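Local coordinates for protein alpha-fucosidase (Bifidobacterium bifidum, PDB 2EAB) that probably cuts α-1,2-linked L-fucose from glycans, this chain being the calcium-binding catalytic part of a longer protein, at residues A131-Y136 / N408-T413; D613-N618 / A628-S633; R678-L683 / G726-S731. All blocks are in the same frame, centred on the assembly; numbering follows the deposited sequence.

Contact 1. Residues A131-Y136 / N408-T413; sequences AEQGNY and NAHGNT
Asn135 ND2 is gripped by two waters: it donates to water 2 at 3.0 Å and makes a weak bond to water 1. Water 2 passes the link on, donating to Asn408 O at 2.9 Å. It also takes the N-H of Asn412. Water 1 accepts from Gly411 N and Thr413 N. The direct approach of Asn135 ND2 to Asn408 O, 3.3 Å, has a poor angle and is no hydrogen bond. Water 3 joins Tyr136 O, at 2.7 Å, to Thr413 OG1, which also pairs with Thr404.

The apolar part centres on the methyl of Ala409. Gln133 CG lies anti to its backbone N (chi1 -175°), and the extended chain runs past this methyl, with Gln133 CD 3.5 Å from Ala409 CB. Gln133 NE2 is hydrogen-bonded to Glu486 OE1. Gly134 O lies 3.3 Å from Ala409 CB. Gly134 ends the helix with a positive phi (69°), a backbone shape that glycine adopts easily.

Tyr136 turns away towards the calcium region. Its side chain is about 5 Å from that of Glu77, a calcium ligand, and about 7 Å from the bound calcium. Its hydroxyl bonds to Ile400 O. The contact thus joins two parts of the chain: the end of helix 130-133, just before sheet strand 140-145 in the N-terminal β domain, and the catalytic-domain loop between helix 365-386 and strand 419-420.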
loop_
_atom_site.group_PDB
_atom_site.type_symbol
_atom_site.label_atom_id
_atom_site.label_comp_id
_atom_site.label_asym_id
_atom_site.label_seq_id
_atom_site.Cartn_x
_atom_site.Cartn_y
_atom_site.Cartn_z
ATOM N N ALA A 131 18.520 -0.195 17.538
ATOM C CA ALA A 131 19.597 -0.223 16.546
ATOM C C ALA A 131 19.512 -1.458 15.656
ATOM O O ALA A 131 19.902 -1.412 14.492
ATOM C CB ALA A 131 20.952 -0.155 17.227
ATOM N N GLU A 132 19.031 -2.565 16.217
ATOM C CA GLU A 132 18.787 -3.779 15.430
ATOM C C GLU A 132 17.559 -3.628 14.548
ATOM O O GLU A 132 17.538 -4.097 13.409
ATOM C CB GLU A 132 18.582 -4.988 16.334
ATOM C CG GLU A 132 19.833 -5.545 16.982
ATOM C CD GLU A 132 19.567 -6.857 17.689
ATOM O OE1 GLU A 132 18.389 -7.158 17.980
ATOM O OE2 GLU A 132 20.539 -7.596 17.945
ATOM N N GLN A 133 16.519 -2.998 15.080
ATOM C CA GLN A 133 15.314 -2.792 14.299
ATOM C C GLN A 133 15.628 -1.901 13.103
ATOM O O GLN A 133 15.302 -2.236 11.965
ATOM C CB GLN A 133 14.225 -2.159 15.152
ATOM C CG GLN A 133 12.908 -2.034 14.404
ATOM C CD GLN A 133 11.736 -1.675 15.293
ATOM O OE1 GLN A 133 11.855 -1.590 16.523
ATOM N NE2 GLN A 133 10.581 -1.477 14.668
ATOM N N GLY A 134 16.274 -0.770 13.370
ATOM C CA GLY A 134 16.604 0.180 12.326
ATOM C C GLY A 134 15.376 0.856 11.756
ATOM O O GLY A 134 14.300 0.831 12.350
ATOM N N ASN A 135 15.568 1.498 10.611
ATOM C CA ASN A 135 14.529 2.258 9.935
ATOM C C ASN A 135 14.993 2.655 8.545
ATOM O O ASN A 135 16.157 2.450 8.190
ATOM C CB ASN A 135 14.061 3.471 10.769
ATOM C CG ASN A 135 15.144 4.539 10.991
ATOM O OD1 ASN A 135 16.338 4.349 10.735
ATOM N ND2 ASN A 135 14.702 5.683 11.486
ATOM N N TYR A 136 14.066 3.182 7.756
ATOM C CA TYR A 136 14.356 3.723 6.441
ATOM C C TYR A 136 14.945 5.119 6.579
ATOM O O TYR A 136 14.429 5.928 7.349
ATOM C CB TYR A 136 13.055 3.819 5.661
ATOM C CG TYR A 136 13.193 4.255 4.219
ATOM C CD1 TYR A 136 14.012 3.560 3.339
ATOM C CD2 TYR A 136 12.462 5.333 3.724
ATOM C CE1 TYR A 136 14.111 3.932 2.004
ATOM C CE2 TYR A 136 12.558 5.722 2.389
ATOM C CZ TYR A 136 13.381 5.012 1.537
ATOM O OH TYR A 136 13.472 5.361 0.210
ATOM N N ASN A 408 18.317 4.796 14.504
ATOM C CA ASN A 408 17.526 3.830 15.259
ATOM C C ASN A 408 16.028 3.934 15.011
ATOM O O ASN A 408 15.517 5.004 14.653
ATOM C CB ASN A 408 17.800 3.981 16.760
ATOM C CG ASN A 408 19.211 3.559 17.162
ATOM O OD1 ASN A 408 19.982 3.042 16.362
ATOM N ND2 ASN A 408 19.530 3.740 18.438
ATOM N N ALA A 409 15.332 2.820 15.231
ATOM C CA ALA A 409 13.879 2.791 15.183
ATOM C C ALA A 409 13.275 3.774 16.176
ATOM O O ALA A 409 13.890 4.099 17.206
ATOM C CB ALA A 409 13.380 1.397 15.474
ATOM N N HIS A 410 12.064 4.233 15.860
ATOM C CA HIS A 410 11.310 5.146 16.718
ATOM C C HIS A 410 12.174 6.368 17.071
ATOM O O HIS A 410 12.156 6.858 18.208
ATOM C CB HIS A 410 10.803 4.417 17.981
ATOM C CG HIS A 410 10.201 3.061 17.718
ATOM N ND1 HIS A 410 8.945 2.888 17.180
ATOM C CD2 HIS A 410 10.684 1.814 17.943
ATOM C CE1 HIS A 410 8.683 1.597 17.073
ATOM N NE2 HIS A 410 9.722 0.924 17.530
ATOM N N GLY A 411 12.920 6.844 16.075
ATOM C CA GLY A 411 13.870 7.942 16.236
ATOM C C GLY A 411 13.435 9.192 15.495
ATOM O O GLY A 411 12.416 9.795 15.836
ATOM N N ASN A 412 14.202 9.580 14.484
ATOM C CA ASN A 412 13.950 10.827 13.750
ATOM C C ASN A 412 12.872 10.726 12.672
ATOM O O ASN A 412 12.431 11.745 12.136
ATOM C CB ASN A 412 15.236 11.335 13.095
ATOM C CG ASN A 412 16.289 11.752 14.098
ATOM O OD1 ASN A 412 15.984 12.081 15.251
ATOM N ND2 ASN A 412 17.541 11.740 13.663
ATOM N N THR A 413 12.470 9.499 12.349
ATOM C CA THR A 413 11.520 9.253 11.267
ATOM C C THR A 413 10.291 8.574 11.851
ATOM O O THR A 413 10.424 7.566 12.539
ATOM C CB THR A 413 12.179 8.400 10.178
ATOM O OG1 THR A 413 13.241 9.161 9.591
ATOM C CG2 THR A 413 11.187 7.997 9.097
HETATM O O HOH W 1 12.901 6.646 13.327
HETATM O O HOH W 2 16.019 7.551 13.460
HETATM O O HOH W 3 15.279 7.445 9.456
#

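Contact 2. Residues D613-N618 / A628-S633; sequences DNWAKN and ANRSWS
Arg630 meets the indole of Trp615 with its aliphatic chain, not with its charged end. Arg630 CG stands 3.7 Å from the centroid of the six-membered ring of Trp615 and only 7° off the ring normal, a CH-pi contact over the face. The motif around it is a short surface loop of the catalytic domain that folds back on itself just ahead of helix 632-639. The helix is entered through an Asx turn at Asn629, with Ser631 at the N-cap.

The chain of Arg630 bends at chi3 (-70°). This swings the guanidinium off the indole, and the two planes end nearly perpendicular. Arg630 NH1 then donates to Asn614 O at 2.8 Å, the acceptor lying in the guanidinium plane, with the NH1 nitrogen nearly in line with the C=O bond. The same NH1 also bonds to Asp625 O, and Phe623 makes a cation-pi contact with the group.

Asn614 returns a second bond: its ND2 donates to Asn629 O at 2.9 Å, tilted somewhat from both the amide and the carbonyl plane. ND2 also serves Asp609 O. Beside this bond, Asn614 CB rests on Ala628 CB at 3.8 Å.

Trp615 is buried, its NE1 bonded to Val543 O and its ring against Cys634, Ala635 and Leu638 of helix 632-639. With an alanine here, Arg630 would probably lose the flat surface that its methylenes lie on and be freer to turn, and Val543 O would lose the indole N-H.

Asn629 OD1 takes two donors from one residue: Ser631 N at 3.0 Å and Ser631 OG at 2.8 Å, the hydroxyl lying in the carbonyl plane on a lone pair.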
loop_
_atom_site.group_PDB
_atom_site.type_symbol
_atom_site.label_atom_id
_atom_site.label_comp_id
_atom_site.label_asym_id
_atom_site.label_seq_id
_atom_site.Cartn_x
_atom_site.Cartn_y
_atom_site.Cartn_z
ATOM N N ASP A 613 -13.477 -30.043 19.427
ATOM C CA ASP A 613 -12.836 -31.075 20.240
ATOM C C ASP A 613 -11.681 -31.768 19.509
ATOM O O ASP A 613 -10.816 -32.371 20.149
ATOM C CB ASP A 613 -13.859 -32.126 20.691
ATOM C CG ASP A 613 -14.815 -31.606 21.751
ATOM O OD1 ASP A 613 -14.505 -30.593 22.413
ATOM O OD2 ASP A 613 -15.883 -32.229 21.934
ATOM N N ASN A 614 -11.668 -31.679 18.177
ATOM C CA ASN A 614 -10.605 -32.273 17.362
ATOM C C ASN A 614 -9.242 -31.619 17.577
ATOM O O ASN A 614 -8.228 -32.145 17.126
ATOM C CB ASN A 614 -10.961 -32.223 15.871
ATOM C CG ASN A 614 -12.218 -33.008 15.531
ATOM O OD1 ASN A 614 -12.776 -33.726 16.369
ATOM N ND2 ASN A 614 -12.666 -32.877 14.288
ATOM N N TRP A 615 -9.230 -30.472 18.255
ATOM C CA TRP A 615 -7.998 -29.723 18.506
ATOM C C TRP A 615 -7.353 -30.025 19.864
ATOM O O TRP A 615 -6.384 -29.372 20.253
ATOM C CB TRP A 615 -8.225 -28.217 18.308
ATOM C CG TRP A 615 -7.961 -27.802 16.895
ATOM C CD1 TRP A 615 -6.837 -27.179 16.420
ATOM C CD2 TRP A 615 -8.816 -28.007 15.762
ATOM N NE1 TRP A 615 -6.945 -26.980 15.066
ATOM C CE2 TRP A 615 -8.149 -27.476 14.635
ATOM C CE3 TRP A 615 -10.086 -28.578 15.590
ATOM C CZ2 TRP A 615 -8.708 -27.502 13.354
ATOM C CZ3 TRP A 615 -10.641 -28.607 14.312
ATOM C CH2 TRP A 615 -9.953 -28.069 13.212
ATOM N N ALA A 616 -7.869 -31.039 20.562
ATOM C CA ALA A 616 -7.370 -31.394 21.891
ATOM C C ALA A 616 -5.878 -31.708 21.846
ATOM O O ALA A 616 -5.418 -32.443 20.975
ATOM C CB ALA A 616 -8.152 -32.572 22.458
ATOM N N LYS A 617 -5.132 -31.125 22.783
ATOM C CA LYS A 617 -3.688 -31.319 22.874
ATOM C C LYS A 617 -3.277 -31.781 24.266
ATOM O O LYS A 617 -3.982 -31.523 25.245
ATOM C CB LYS A 617 -2.947 -30.020 22.541
ATOM C CG LYS A 617 -2.994 -29.626 21.079
ATOM C CD LYS A 617 -2.341 -28.274 20.840
ATOM C CE LYS A 617 -2.402 -27.904 19.371
ATOM N NZ LYS A 617 -1.900 -26.535 19.079
ATOM N N ASN A 618 -2.132 -32.455 24.346
ATOM C CA ASN A 618 -1.543 -32.821 25.633
ATOM C C ASN A 618 -0.694 -31.677 26.202
ATOM O O ASN A 618 -0.595 -30.606 25.592
ATOM C CB ASN A 618 -0.746 -34.131 25.522
ATOM C CG ASN A 618 0.408 -34.051 24.530
ATOM O OD1 ASN A 618 0.961 -32.979 24.271
ATOM N ND2 ASN A 618 0.785 -35.199 23.979
ATOM N N ALA A 628 -7.994 -37.165 13.833
ATOM C CA ALA A 628 -9.191 -36.323 13.838
ATOM C C ALA A 628 -9.167 -35.313 12.692
ATOM O O ALA A 628 -8.100 -34.908 12.234
ATOM C CB ALA A 628 -9.342 -35.617 15.172
ATOM N N ASN A 629 -10.352 -34.929 12.227
ATOM C CA ASN A 629 -10.483 -33.969 11.140
ATOM C C ASN A 629 -10.055 -32.571 11.582
ATOM O O ASN A 629 -10.753 -31.920 12.354
ATOM C CB ASN A 629 -11.927 -33.967 10.622
ATOM C CG ASN A 629 -12.129 -33.056 9.421
ATOM O OD1 ASN A 629 -11.211 -32.360 8.974
ATOM N ND2 ASN A 629 -13.348 -33.053 8.894
ATOM N N ARG A 630 -8.896 -32.132 11.098
ATOM C CA ARG A 630 -8.427 -30.762 11.307
ATOM C C ARG A 630 -8.130 -30.120 9.957
ATOM O O ARG A 630 -7.238 -29.279 9.831
ATOM C CB ARG A 630 -7.202 -30.729 12.229
ATOM C CG ARG A 630 -7.522 -31.101 13.665
ATOM C CD ARG A 630 -6.302 -31.033 14.565
ATOM N NE ARG A 630 -5.336 -32.095 14.286
ATOM C CZ ARG A 630 -5.336 -33.296 14.860
ATOM N NH1 ARG A 630 -6.252 -33.611 15.767
ATOM N NH2 ARG A 630 -4.407 -34.183 14.529
ATOM N N SER A 631 -8.899 -30.522 8.946
ATOM C CA SER A 631 -8.735 -30.005 7.593
ATOM C C SER A 631 -9.088 -28.523 7.518
ATOM O O SER A 631 -9.746 -27.975 8.413
ATOM C CB SER A 631 -9.596 -30.796 6.609
ATOM O OG SER A 631 -10.975 -30.588 6.859
ATOM N N TRP A 632 -8.669 -27.881 6.436
ATOM C CA TRP A 632 -8.946 -26.464 6.264
ATOM C C TRP A 632 -10.444 -26.158 6.276
ATOM O O TRP A 632 -10.866 -25.187 6.899
ATOM C CB TRP A 632 -8.300 -25.927 4.991
ATOM C CG TRP A 632 -6.799 -25.985 5.007
ATOM C CD1 TRP A 632 -5.982 -26.238 6.082
ATOM C CD2 TRP A 632 -5.933 -25.761 3.893
ATOM N NE1 TRP A 632 -4.666 -26.196 5.694
ATOM C CE2 TRP A 632 -4.607 -25.897 4.357
ATOM C CE3 TRP A 632 -6.151 -25.453 2.542
ATOM C CZ2 TRP A 632 -3.503 -25.750 3.513
ATOM C CZ3 TRP A 632 -5.052 -25.304 1.704
ATOM C CH2 TRP A 632 -3.746 -25.451 2.195
ATOM N N SER A 633 -11.247 -26.986 5.602
ATOM C CA SER A 633 -12.706 -26.807 5.596
ATOM C C SER A 633 -13.297 -26.927 6.998
ATOM O O SER A 633 -14.172 -26.148 7.382
ATOM C CB SER A 633 -13.386 -27.818 4.669
ATOM O OG SER A 633 -12.991 -27.617 3.322
#

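Contact 3. Residues R678-L683 / G726-S731; sequences RHMSHL and GQRINS. With EDO (1,2-ethanediol), chain D.
Met680 and Arg728 cross at about a right angle. The methionine chain bends at its last torsion (chi3 -57°), which brings its methyl against the arginine chain, with Met680 CE 3.8 Å from Arg728 CG. Met680 CE also lies 4.0 Å from Ser731 OG, one helical turn beyond Gln727. Leu707 and Arg710 of helix 697-711 also touch Met680.

Arg728 is extended from CG to NE and reaches Arg678 with its guanidinium. Arg728 NH2 donates to Arg678 O at 3.1 Å in a nearly straight bond. The oxygen lies in the guanidinium plane, but the N-H comes to it from the side of the carbonyl, tilted from its plane. Water 4 also donates to Arg678 O, at 2.7 Å, and accepts from Arg728 NE.

These residues join a loop of the catalytic domain, an (α/α)6 barrel in this family, to its helix 722-734. The loop lies between helices 632-639 and 697-711.

Gln727 reaches from the helix with its chain extended, CG anti to the backbone N. Its OE1 accepts from both water 4 and water 5. Water 5 accepts from Met680 N at 2.7 Å. It also bonds to O1 of a 1,2-ethanediol, probably from the crystallisation liquor. That O1 donates to Ser681 OG at 2.8 Å and lies at the edge of the His679 ring.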
loop_
_atom_site.group_PDB
_atom_site.type_symbol
_atom_site.label_atom_id
_atom_site.label_comp_id
_atom_site.label_asym_id
_atom_site.label_seq_id
_atom_site.Cartn_x
_atom_site.Cartn_y
_atom_site.Cartn_z
ATOM N N ARG A 678 -11.157 4.849 16.989
ATOM C CA ARG A 678 -10.575 5.093 15.670
ATOM C C ARG A 678 -10.407 3.826 14.825
ATOM O O ARG A 678 -10.661 3.840 13.616
ATOM C CB ARG A 678 -9.239 5.827 15.800
ATOM C CG ARG A 678 -8.681 6.315 14.481
ATOM C CD ARG A 678 -7.562 7.294 14.715
ATOM N NE ARG A 678 -7.074 7.869 13.467
ATOM C CZ ARG A 678 -5.810 7.816 13.062
ATOM N NH1 ARG A 678 -4.883 7.224 13.810
ATOM N NH2 ARG A 678 -5.469 8.380 11.913
ATOM N N HIS A 679 -9.974 2.739 15.456
ATOM C CA HIS A 679 -9.871 1.454 14.778
ATOM C C HIS A 679 -11.245 0.807 14.645
ATOM O O HIS A 679 -12.128 1.037 15.468
ATOM C CB HIS A 679 -8.974 0.506 15.567
ATOM C CG HIS A 679 -7.513 0.822 15.480
ATOM N ND1 HIS A 679 -6.924 1.849 16.186
ATOM C CD2 HIS A 679 -6.517 0.213 14.797
ATOM C CE1 HIS A 679 -5.630 1.874 15.921
ATOM N NE2 HIS A 679 -5.356 0.893 15.082
ATOM N N MET A 680 -11.396 -0.018 13.613
ATOM C CA MET A 680 -12.581 -0.852 13.418
ATOM C C MET A 680 -12.079 -2.247 13.060
ATOM O O MET A 680 -12.342 -2.768 11.968
ATOM C CB MET A 680 -13.477 -0.295 12.305
ATOM C CG MET A 680 -13.754 1.200 12.411
ATOM S SD MET A 680 -14.977 1.807 11.238
ATOM C CE MET A 680 -14.232 1.314 9.679
ATOM N N SER A 681 -11.338 -2.844 13.985
ATOM C CA SER A 681 -10.615 -4.081 13.700
ATOM C C SER A 681 -11.528 -5.269 13.430
ATOM O O SER A 681 -11.133 -6.225 12.775
ATOM C CB SER A 681 -9.647 -4.403 14.837
ATOM O OG SER A 681 -8.683 -3.376 14.982
ATOM N N HIS A 682 -12.753 -5.189 13.933
ATOM C CA HIS A 682 -13.729 -6.256 13.757
ATOM C C HIS A 682 -14.511 -6.182 12.442
ATOM O O HIS A 682 -15.384 -7.024 12.192
ATOM C CB HIS A 682 -14.696 -6.265 14.940
ATOM C CG HIS A 682 -15.494 -5.007 15.082
ATOM N ND1 HIS A 682 -14.923 -3.752 15.034
ATOM C CD2 HIS A 682 -16.815 -4.815 15.296
ATOM C CE1 HIS A 682 -15.867 -2.843 15.198
ATOM N NE2 HIS A 682 -17.024 -3.461 15.359
ATOM N N LEU A 683 -14.199 -5.200 11.599
ATOM C CA LEU A 683 -14.912 -5.047 10.333
ATOM C C LEU A 683 -14.091 -5.428 9.102
ATOM O O LEU A 683 -14.499 -5.154 7.977
ATOM C CB LEU A 683 -15.492 -3.635 10.197
ATOM C CG LEU A 683 -16.529 -3.240 11.255
ATOM C CD1 LEU A 683 -17.039 -1.844 10.983
ATOM C CD2 LEU A 683 -17.691 -4.234 11.336
ATOM N N GLY A 726 -8.862 6.212 5.071
ATOM C CA GLY A 726 -8.727 5.260 3.963
ATOM C C GLY A 726 -9.552 4.004 4.188
ATOM O O GLY A 726 -10.276 3.557 3.292
ATOM N N GLN A 727 -9.461 3.440 5.389
ATOM C CA GLN A 727 -10.247 2.262 5.734
ATOM C C GLN A 727 -11.750 2.544 5.691
ATOM O O GLN A 727 -12.537 1.740 5.175
ATOM C CB GLN A 727 -9.863 1.747 7.118
ATOM C CG GLN A 727 -10.678 0.540 7.542
ATOM C CD GLN A 727 -10.398 0.101 8.955
ATOM O OE1 GLN A 727 -9.777 0.828 9.742
ATOM N NE2 GLN A 727 -10.856 -1.098 9.297
ATOM N N ARG A 728 -12.150 3.690 6.231
ATOM C CA ARG A 728 -13.568 4.027 6.292
ATOM C C ARG A 728 -14.187 4.216 4.910
ATOM O O ARG A 728 -15.299 3.753 4.668
ATOM C CB ARG A 728 -13.814 5.231 7.201
ATOM C CG ARG A 728 -13.575 4.887 8.659
ATOM C CD ARG A 728 -13.590 6.099 9.553
ATOM N NE ARG A 728 -13.048 5.781 10.870
ATOM C CZ ARG A 728 -13.240 6.525 11.954
ATOM N NH1 ARG A 728 -13.976 7.630 11.893
ATOM N NH2 ARG A 728 -12.700 6.162 13.108
ATOM N N ILE A 729 -13.469 4.870 4.001
ATOM C CA ILE A 729 -13.953 5.018 2.624
ATOM C C ILE A 729 -14.220 3.648 1.991
ATOM O O ILE A 729 -15.303 3.402 1.453
ATOM C CB ILE A 729 -12.964 5.836 1.760
ATOM C CG1 ILE A 729 -12.883 7.280 2.264
ATOM C CG2 ILE A 729 -13.387 5.832 0.290
ATOM C CD1 ILE A 729 -11.671 8.038 1.746
ATOM N N ASN A 730 -13.240 2.751 2.069
ATOM C CA ASN A 730 -13.384 1.425 1.471
ATOM C C ASN A 730 -14.476 0.586 2.125
ATOM O O ASN A 730 -15.216 -0.122 1.438
ATOM C CB ASN A 730 -12.050 0.686 1.478
ATOM C CG ASN A 730 -11.115 1.183 0.398
ATOM O OD1 ASN A 730 -11.133 0.691 -0.736
ATOM N ND2 ASN A 730 -10.289 2.172 0.740
ATOM N N SER A 731 -14.581 0.684 3.449
ATOM C CA SER A 731 -15.588 -0.059 4.204
ATOM C C SER A 731 -16.991 0.397 3.832
ATOM O O SER A 731 -17.867 -0.423 3.543
ATOM C CB SER A 731 -15.362 0.104 5.703
ATOM O OG SER A 731 -14.095 -0.404 6.082
HETATM C C1 EDO D . -6.663 -3.344 12.097
HETATM O O1 EDO D . -7.370 -2.224 12.829
HETATM C C2 EDO D . -5.453 -3.750 13.027
HETATM O O2 EDO D . -4.455 -2.629 13.027
HETATM O O HOH W 4 -11.095 3.321 10.983
HETATM O O HOH W 5 -9.325 -0.618 11.942
#

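The three contacts follow one another along the chain, each closing before the next opens, and none touches another. The segments of contact 1 are 272 residues apart at their closest ends. Contact 1 joins the N-terminal β domain to the catalytic domain, near the calcium region, while contacts 2 and 3 each join parts within the catalytic domain. Helix 632-639 starts in contact 2, and the loop of contact 3 follows it. Contact 2 is local and near the surface, its centre about 36 Å from the centre of the chain. Contact 3 is buried, its centre about 15 Å from that point. Centres of contacts 1 and 2 are about 42 Å apart, 1 and 3 about 28 Å, and 2 and 3 about 33 Å.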